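Local coordinates for protein superoxide dismutase [Fe] (Aquifex pyrophilus, PDB 1COJ) that disproportionates superoxide radicals into hydrogen peroxide and dioxygen with one iron ion per subunit, in a homotetramer from a hyperthermophilic bacterium, at residues E25-F28 with E29-K33; A113-N116 with E117-A121. One frame throughout, in Å; residues are numbered along the deposited sequence.

Contact 1 and contact 2 are both one-turn contacts inside single helices, and they follow each other along the chain: 25-33 belongs to helix 21-47 of the alpha-hairpin domain, 113-121 to helix 111-124 of the C-terminal domain. Their centres lie 27 Å apart and their nearest atoms about 15 Å, so neither touches the other. Contact 1 contains a ligand of the iron, His27, whereas in contact 2 the side chain of Leu118 stays about 12 Å from that of the iron ligand Asp163. Each also reaches a different neighbouring copy in the tetramer, contact 1 the second subunit and contact 2 the third.

Contact 1 (E25-F28 with E29-K33). With FE (Fe (III) ion), chain B.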
# COMPACT_ATOMS: atom_id res chain seq x y z
N GLU A 25 -15.86 23.22 -7.62
CA GLU A 25 -14.75 24.15 -7.80
C GLU A 25 -13.36 23.64 -7.37
O GLU A 25 -12.47 23.49 -8.21
CB GLU A 25 -15.07 25.51 -7.16
CG GLU A 25 -14.08 26.64 -7.52
CD GLU A 25 -14.15 27.07 -8.99
OE1 GLU A 25 -13.28 27.86 -9.41
OE2 GLU A 25 -15.07 26.64 -9.71
N PRO A 26 -13.16 23.36 -6.07
CA PRO A 26 -11.84 22.89 -5.65
C PRO A 26 -11.48 21.52 -6.23
O PRO A 26 -10.32 21.24 -6.52
CB PRO A 26 -11.96 22.85 -4.13
CG PRO A 26 -13.39 22.54 -3.90
CD PRO A 26 -14.08 23.43 -4.91
N HIS A 27 -12.49 20.67 -6.43
CA HIS A 27 -12.26 19.33 -6.96
C HIS A 27 -11.68 19.39 -8.36
O HIS A 27 -10.70 18.71 -8.67
CB HIS A 27 -13.57 18.53 -6.96
CG HIS A 27 -13.37 17.05 -7.02
ND1 HIS A 27 -14.39 16.13 -7.12
CD2 HIS A 27 -12.22 16.31 -7.00
CE1 HIS A 27 -13.86 14.90 -7.15
NE2 HIS A 27 -12.54 14.96 -7.08
N PHE A 28 -12.26 20.25 -9.20
CA PHE A 28 -11.81 20.40 -10.58
C PHE A 28 -10.59 21.30 -10.73
O PHE A 28 -9.59 20.91 -11.33
CB PHE A 28 -12.96 20.95 -11.44
CG PHE A 28 -12.71 20.84 -12.92
CD1 PHE A 28 -13.14 19.72 -13.63
CD2 PHE A 28 -12.03 21.84 -13.60
CE1 PHE A 28 -12.90 19.60 -15.00
CE2 PHE A 28 -11.78 21.73 -14.97
CZ PHE A 28 -12.22 20.61 -15.67
N GLU A 29 -10.67 22.50 -10.17
CA GLU A 29 -9.61 23.49 -10.26
C GLU A 29 -8.33 23.21 -9.48
O GLU A 29 -7.25 23.57 -9.93
CB GLU A 29 -10.14 24.88 -9.90
CG GLU A 29 -11.30 25.36 -10.77
CD GLU A 29 -10.94 25.49 -12.24
OE1 GLU A 29 -9.75 25.72 -12.56
OE2 GLU A 29 -11.85 25.36 -13.08
N ALA A 30 -8.44 22.60 -8.30
CA ALA A 30 -7.26 22.33 -7.50
C ALA A 30 -6.74 20.90 -7.60
O ALA A 30 -5.59 20.68 -7.98
CB ALA A 30 -7.50 22.70 -6.04
N HIS A 31 -7.59 19.94 -7.27
CA HIS A 31 -7.20 18.53 -7.29
C HIS A 31 -6.92 17.98 -8.68
O HIS A 31 -5.80 17.57 -8.96
CB HIS A 31 -8.25 17.69 -6.58
CG HIS A 31 -8.39 18.03 -5.13
ND1 HIS A 31 -7.37 17.80 -4.22
CD2 HIS A 31 -9.38 18.63 -4.43
CE1 HIS A 31 -7.73 18.26 -3.03
NE2 HIS A 31 -8.94 18.76 -3.13
N TYR A 32 -7.93 17.98 -9.54
CA TYR A 32 -7.77 17.48 -10.89
C TYR A 32 -6.60 18.13 -11.64
O TYR A 32 -5.71 17.45 -12.15
CB TYR A 32 -9.08 17.66 -11.66
CG TYR A 32 -8.96 17.55 -13.17
CD1 TYR A 32 -8.40 16.42 -13.77
CD2 TYR A 32 -9.38 18.60 -13.99
CE1 TYR A 32 -8.27 16.34 -15.17
CE2 TYR A 32 -9.25 18.53 -15.37
CZ TYR A 32 -8.70 17.41 -15.96
OH TYR A 32 -8.58 17.36 -17.33
N LYS A 33 -6.59 19.46 -11.67
CA LYS A 33 -5.53 20.18 -12.36
C LYS A 33 -4.17 19.96 -11.71
O LYS A 33 -3.13 20.04 -12.38
CB LYS A 33 -5.88 21.66 -12.48
CG LYS A 33 -7.10 21.88 -13.37
CD LYS A 33 -7.32 23.34 -13.70
CE LYS A 33 -8.46 23.49 -14.69
NZ LYS A 33 -8.63 24.91 -15.11
FE FE B . -11.19 13.38 -6.59
O HOH W 1 -10.12 11.75 -6.15
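Phe28 and Tyr32, one turn apart, point the same way and form an edge-to-face pair: the CD2/CE2 edge of Tyr32 is turned to the face of Phe28, with centroids 4.9 Å apart and planes at 53°. Tyr32 CD2 stands 3.7 Å above the plane of the Phe28 ring, over its centre. Phe28 reaches this place because its CG is anti to the backbone N (chi1 -166°). Glu29 OE2 comes to the edge of the same ring, 3.6 Å from Phe28 CD2, while the extended chain of Lys33 brings CE to 3.8 Å from Phe28 CE2. With an alanine at Phe28, the Tyr32 edge would probably lose the ring face it points at, and Lys33 CE its contact with the ring.

Lys33 NZ bridges to Glu29 OE1 at 2.9 Å, on the syn side of the carboxylate, and also pairs with Asp9. Lys12 forms salt bridges with both Glu25 and Glu29, which probably offsets their like charges. The i to i+5 bonds from His31 N to Pro26 O and Tyr32 N to His27 O, with a weak one from Lys33 N to Phe28 O, mark a pi-type turn; Ala30 N shares Pro26 O through an i to i+4 bond.

His27 turns to the iron, which its NE2 binds at 2.1 Å; His81, Asp163, His167 and a water are the other ligands. His31 stacks on His167 and bonds through NE2 to Tyr170 of the second subunit. Tyr32, whose hydroxyl bonds to Glu82 and Lys8 N, packs against His81 and Phe85 of helix 63-86, joining the two long helices of the hairpin.

Contact 2 (A113-N116 with E117-A121); sequences ACTN and ELKAA
Thr115 and Lys119 make the one side-chain to side-chain contact between 113-116 and 117-121. They lie side by side and point the same way, with the Thr115 methyl CG2 only 3.4 Å from Lys119 CE, tighter than usual for two carbons. The threonine torsion explains which branch does the touching: CG2 is anti to the backbone N, while OG1 takes the position beside that N (chi1 -84°). Lys119 runs extended as far as CE and then bends at chi4 (-62°).

The backbone bonds are those of a regular alpha-helix. Four i to i+4 bonds cross the junction in unbroken succession, from Glu117 N to Ala113 O (2.9 Å), Leu118 N to Cys114 O (2.8 Å), Lys119 N to Thr115 O (3.0 Å) and Ala120 N to Asn116 O (3.0 Å).

Side-chain carbons also rest on these carbonyls. Lys119 CG lies 3.2 Å from Thr115 O, and the Ala120 methyl CB 3.3 Å from Asn116 O.

The charged ends find their partners beyond the helix. Lys119 NZ forms a salt bridge with Asp182, and the Glu117 carboxylate is gripped at both oxygens by the third subunit, OE2 by Arg54 and OE1 by the hydroxyl of Tyr64.

Around the helix, Leu118 packs on Phe185 of helix 177-186 and on Leu131 of strand 128-134, which Cys114 also meets. Ala121 touches Ala129 of that strand and, with Glu117, reaches Val142 of strand 139-145, placing helix 111-124 against two of the three strands of the antiparallel sheet, 128-134 and 139-145.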
# COMPACT_ATOMS: atom_id res chain seq x y z
N ALA A 113 -29.46 -5.24 -8.60
CA ALA A 113 -28.30 -5.86 -7.99
C ALA A 113 -27.05 -5.02 -8.26
O ALA A 113 -26.23 -4.82 -7.37
CB ALA A 113 -28.11 -7.26 -8.54
N CYS A 114 -26.94 -4.49 -9.48
CA CYS A 114 -25.80 -3.67 -9.88
C CYS A 114 -25.70 -2.36 -9.09
O CYS A 114 -24.63 -1.99 -8.62
CB CYS A 114 -25.84 -3.39 -11.38
SG CYS A 114 -24.37 -2.59 -12.06
N THR A 115 -26.83 -1.67 -8.92
CA THR A 115 -26.83 -0.42 -8.17
C THR A 115 -26.42 -0.68 -6.73
O THR A 115 -25.62 0.07 -6.16
CB THR A 115 -28.24 0.25 -8.24
OG1 THR A 115 -28.33 1.00 -9.45
CG2 THR A 115 -28.49 1.17 -7.05
N ASN A 116 -26.93 -1.76 -6.16
CA ASN A 116 -26.61 -2.13 -4.79
C ASN A 116 -25.13 -2.47 -4.68
O ASN A 116 -24.47 -2.10 -3.70
CB ASN A 116 -27.47 -3.33 -4.38
CG ASN A 116 -27.21 -3.77 -2.94
OD1 ASN A 116 -27.49 -3.03 -1.99
ND2 ASN A 116 -26.71 -4.98 -2.77
N GLU A 117 -24.61 -3.13 -5.70
CA GLU A 117 -23.21 -3.52 -5.73
C GLU A 117 -22.31 -2.29 -5.81
O GLU A 117 -21.30 -2.21 -5.11
CB GLU A 117 -22.95 -4.45 -6.92
CG GLU A 117 -21.67 -5.27 -6.81
CD GLU A 117 -21.68 -6.26 -5.65
OE1 GLU A 117 -20.59 -6.68 -5.22
OE2 GLU A 117 -22.77 -6.62 -5.16
N LEU A 118 -22.69 -1.33 -6.65
CA LEU A 118 -21.91 -0.11 -6.81
C LEU A 118 -21.90 0.73 -5.54
O LEU A 118 -20.85 1.23 -5.14
CB LEU A 118 -22.40 0.73 -7.99
CG LEU A 118 -21.68 0.51 -9.32
CD1 LEU A 118 -22.33 1.37 -10.40
CD2 LEU A 118 -20.20 0.85 -9.17
N LYS A 119 -23.06 0.87 -4.91
CA LYS A 119 -23.16 1.65 -3.68
C LYS A 119 -22.33 1.00 -2.59
O LYS A 119 -21.64 1.68 -1.83
CB LYS A 119 -24.62 1.77 -3.22
CG LYS A 119 -25.52 2.55 -4.16
CD LYS A 119 -26.92 2.68 -3.56
CE LYS A 119 -27.91 3.32 -4.52
NZ LYS A 119 -27.56 4.71 -4.91
N ALA A 120 -22.35 -0.33 -2.54
CA ALA A 120 -21.59 -1.08 -1.55
C ALA A 120 -20.08 -0.85 -1.73
O ALA A 120 -19.37 -0.57 -0.76
CB ALA A 120 -21.92 -2.56 -1.65
N ALA A 121 -19.61 -0.96 -2.97
CA ALA A 121 -18.20 -0.75 -3.28
C ALA A 121 -17.79 0.68 -2.95
O ALA A 121 -16.70 0.92 -2.43
CB ALA A 121 -17.91 -1.07 -4.75